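Hypothetical protein PH1136 (Pyrococcus horikoshii, PDB 1IXL) is of unknown function but adopts the hot-dog fold of the thioesterase superfamily and may hydrolyse acyl-CoA thioesters. Local coordinates at residues Lys43-Leu54 / Pro80-Ala89. Numbering follows the deposited sequence.
Sequences KGLVHGGFTFGL and PVKVGDKLVA
The carbonyl of Gly44 is met in its own plane by Val83 N, whereas Val46 N reaches Val81 O tilted 25° from that carbonyl's plane. The two bonds, 2.9 Å from Val83 N to Gly44 O and 2.8 Å from Val46 N to Val81 O, frame Leu45 and Lys82 as an isolated, non-hydrogen-bonded antiparallel pair. Beside them a water joins Val46 O to Val81 N. Asp85 receives Lys82 N from above its carboxylate plane, steadying the type II turn Lys82-Asp85 while also salt-bridging Arg109. Glycine suits position 44 because a CB at these backbone angles would press on the carbonyl O of Lys43.

Branched side chains fill the inner side. Val46 has CG2 anti to its carbonyl carbon, which sets this methyl 3.8 Å from Val83 CG2, while its CB rests on Val81 CG1. Thr51 turns OG1 to the neighbouring methyls Val81 CG2, 4.0 Å away, and Leu87 CD1; so short a side chain meets both without parting them. Farther along the helix, Leu54 lays CG 3.6 Å from Ala89 CB and CD2 3.7 Å from Leu87 CB; the small Ala89 lets the leucine approach closely. With an alanine in place of Leu54, Ala89 and Leu87 would probably lose their cover from the helix side, opening a gap between helix and strand. Leu54 also touches Val30, Leu32 and Val107, as expected of the hot-dog fold, whose antiparallel sheet wraps around the long helix, here 48-63.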
# COMPACT_ATOMS: atom_id res chain seq x y z
N LYS A 43 -2.79 24.89 -3.87
CA LYS A 43 -4.12 24.38 -4.12
C LYS A 43 -4.41 23.13 -3.30
O LYS A 43 -5.53 22.62 -3.31
CB LYS A 43 -4.32 24.09 -5.61
CG LYS A 43 -4.44 25.34 -6.49
CD LYS A 43 -3.21 26.24 -6.39
CE LYS A 43 -3.35 27.46 -7.30
NZ LYS A 43 -4.59 28.23 -6.99
N GLY A 44 -3.39 22.65 -2.60
CA GLY A 44 -3.57 21.49 -1.75
C GLY A 44 -3.39 20.14 -2.42
O GLY A 44 -3.82 19.12 -1.89
N LEU A 45 -2.76 20.12 -3.59
CA LEU A 45 -2.54 18.88 -4.30
C LEU A 45 -1.54 18.00 -3.53
O LEU A 45 -0.45 18.45 -3.19
CB LEU A 45 -2.04 19.15 -5.72
CG LEU A 45 -1.68 17.97 -6.61
CD1 LEU A 45 -2.92 17.10 -6.87
CD2 LEU A 45 -1.11 18.49 -7.93
N VAL A 46 -1.95 16.78 -3.22
CA VAL A 46 -1.10 15.83 -2.50
C VAL A 46 -0.14 15.13 -3.46
O VAL A 46 -0.51 14.67 -4.53
CB VAL A 46 -1.95 14.77 -1.77
CG1 VAL A 46 -1.03 13.68 -1.17
CG2 VAL A 46 -2.76 15.44 -0.65
N HIS A 47 1.12 15.05 -3.07
CA HIS A 47 2.11 14.41 -3.91
C HIS A 47 1.79 12.93 -4.09
O HIS A 47 1.50 12.23 -3.12
CB HIS A 47 3.51 14.59 -3.30
CG HIS A 47 4.62 14.17 -4.21
ND1 HIS A 47 4.70 14.58 -5.52
CD2 HIS A 47 5.71 13.40 -3.98
CE1 HIS A 47 5.79 14.07 -6.06
NE2 HIS A 47 6.42 13.35 -5.15
N GLY A 48 1.88 12.44 -5.33
CA GLY A 48 1.59 11.05 -5.63
C GLY A 48 2.50 10.06 -4.92
O GLY A 48 2.19 8.87 -4.80
N GLY A 49 3.64 10.55 -4.43
CA GLY A 49 4.54 9.66 -3.72
C GLY A 49 3.89 9.12 -2.46
O GLY A 49 4.16 7.99 -2.04
N PHE A 50 3.03 9.91 -1.83
CA PHE A 50 2.38 9.42 -0.61
C PHE A 50 1.31 8.38 -0.92
O PHE A 50 1.19 7.37 -0.22
CB PHE A 50 1.82 10.62 0.18
CG PHE A 50 2.90 11.54 0.69
CD1 PHE A 50 3.70 11.16 1.76
CD2 PHE A 50 3.17 12.73 0.04
CE1 PHE A 50 4.75 11.95 2.18
CE2 PHE A 50 4.23 13.54 0.44
CZ PHE A 50 5.03 13.15 1.52
N THR A 51 0.56 8.63 -1.98
CA THR A 51 -0.48 7.71 -2.43
C THR A 51 0.17 6.38 -2.82
O THR A 51 -0.35 5.29 -2.50
CB THR A 51 -1.20 8.28 -3.63
OG1 THR A 51 -1.66 9.59 -3.31
CG2 THR A 51 -2.39 7.40 -4.00
N PHE A 52 1.30 6.47 -3.50
CA PHE A 52 2.04 5.26 -3.90
C PHE A 52 2.56 4.54 -2.65
O PHE A 52 2.50 3.32 -2.57
CB PHE A 52 3.24 5.62 -4.79
CG PHE A 52 4.13 4.43 -5.14
CD1 PHE A 52 3.94 3.74 -6.33
CD2 PHE A 52 5.13 4.02 -4.28
CE1 PHE A 52 4.76 2.63 -6.65
CE2 PHE A 52 5.96 2.91 -4.58
CZ PHE A 52 5.76 2.21 -5.77
N GLY A 53 3.08 5.31 -1.69
CA GLY A 53 3.61 4.70 -0.48
C GLY A 53 2.51 3.93 0.22
O GLY A 53 2.73 2.82 0.69
N LEU A 54 1.33 4.52 0.31
CA LEU A 54 0.21 3.81 0.93
C LEU A 54 -0.09 2.52 0.17
O LEU A 54 -0.25 1.45 0.78
CB LEU A 54 -1.05 4.70 0.97
CG LEU A 54 -2.40 3.99 1.18
CD1 LEU A 54 -2.46 3.35 2.56
CD2 LEU A 54 -3.53 5.01 1.04
N PRO A 80 -6.71 13.11 -8.95
CA PRO A 80 -5.84 13.88 -8.06
C PRO A 80 -6.31 13.76 -6.62
O PRO A 80 -7.50 13.65 -6.35
CB PRO A 80 -5.95 15.30 -8.61
CG PRO A 80 -7.41 15.36 -9.07
CD PRO A 80 -7.53 14.02 -9.79
N VAL A 81 -5.37 13.78 -5.68
CA VAL A 81 -5.72 13.68 -4.27
C VAL A 81 -5.45 15.03 -3.63
O VAL A 81 -4.43 15.66 -3.89
CB VAL A 81 -4.86 12.57 -3.56
CG1 VAL A 81 -5.06 12.61 -2.05
CG2 VAL A 81 -5.26 11.21 -4.09
N LYS A 82 -6.39 15.48 -2.80
CA LYS A 82 -6.27 16.78 -2.15
C LYS A 82 -6.09 16.62 -0.65
O LYS A 82 -6.65 15.72 -0.05
CB LYS A 82 -7.53 17.61 -2.48
CG LYS A 82 -8.13 18.37 -1.33
CD LYS A 82 -9.46 19.03 -1.71
CE LYS A 82 -9.26 20.22 -2.62
NZ LYS A 82 -8.44 21.29 -1.96
N VAL A 83 -5.29 17.49 -0.03
CA VAL A 83 -5.09 17.40 1.42
C VAL A 83 -6.44 17.36 2.10
O VAL A 83 -7.33 18.14 1.76
CB VAL A 83 -4.31 18.61 1.98
CG1 VAL A 83 -4.48 18.69 3.50
CG2 VAL A 83 -2.84 18.49 1.62
N GLY A 84 -6.60 16.45 3.06
CA GLY A 84 -7.88 16.32 3.73
C GLY A 84 -8.61 15.07 3.26
O GLY A 84 -9.52 14.59 3.93
N ASP A 85 -8.22 14.54 2.09
CA ASP A 85 -8.84 13.32 1.59
C ASP A 85 -8.39 12.18 2.50
O ASP A 85 -7.27 12.18 3.01
CB ASP A 85 -8.37 12.98 0.15
CG ASP A 85 -8.95 13.92 -0.90
OD1 ASP A 85 -9.83 14.75 -0.58
OD2 ASP A 85 -8.53 13.79 -2.07
N LYS A 86 -9.28 11.22 2.72
CA LYS A 86 -8.97 10.04 3.51
C LYS A 86 -8.91 8.97 2.43
O LYS A 86 -9.86 8.83 1.63
CB LYS A 86 -10.10 9.72 4.48
CG LYS A 86 -9.88 8.41 5.24
CD LYS A 86 -11.20 7.83 5.72
CE LYS A 86 -11.10 6.33 5.91
NZ LYS A 86 -9.98 6.02 6.84
N LEU A 87 -7.81 8.23 2.39
CA LEU A 87 -7.63 7.20 1.38
C LEU A 87 -7.58 5.80 1.97
O LEU A 87 -7.11 5.61 3.08
CB LEU A 87 -6.31 7.43 0.62
CG LEU A 87 -6.03 8.83 0.05
CD1 LEU A 87 -4.63 8.85 -0.62
CD2 LEU A 87 -7.11 9.22 -0.97
N VAL A 88 -8.07 4.82 1.20
CA VAL A 88 -8.01 3.43 1.63
C VAL A 88 -7.45 2.56 0.49
O VAL A 88 -8.01 2.50 -0.59
CB VAL A 88 -9.40 2.85 2.00
CG1 VAL A 88 -9.24 1.37 2.43
CG2 VAL A 88 -10.03 3.66 3.12
N ALA A 89 -6.33 1.90 0.75
CA ALA A 89 -5.74 1.04 -0.25
C ALA A 89 -6.18 -0.40 0.03
O ALA A 89 -6.11 -0.85 1.17
CB ALA A 89 -4.22 1.15 -0.17
O HOH W 1 -7.64 23.70 -4.15
O HOH W 2 -2.61 13.49 -6.13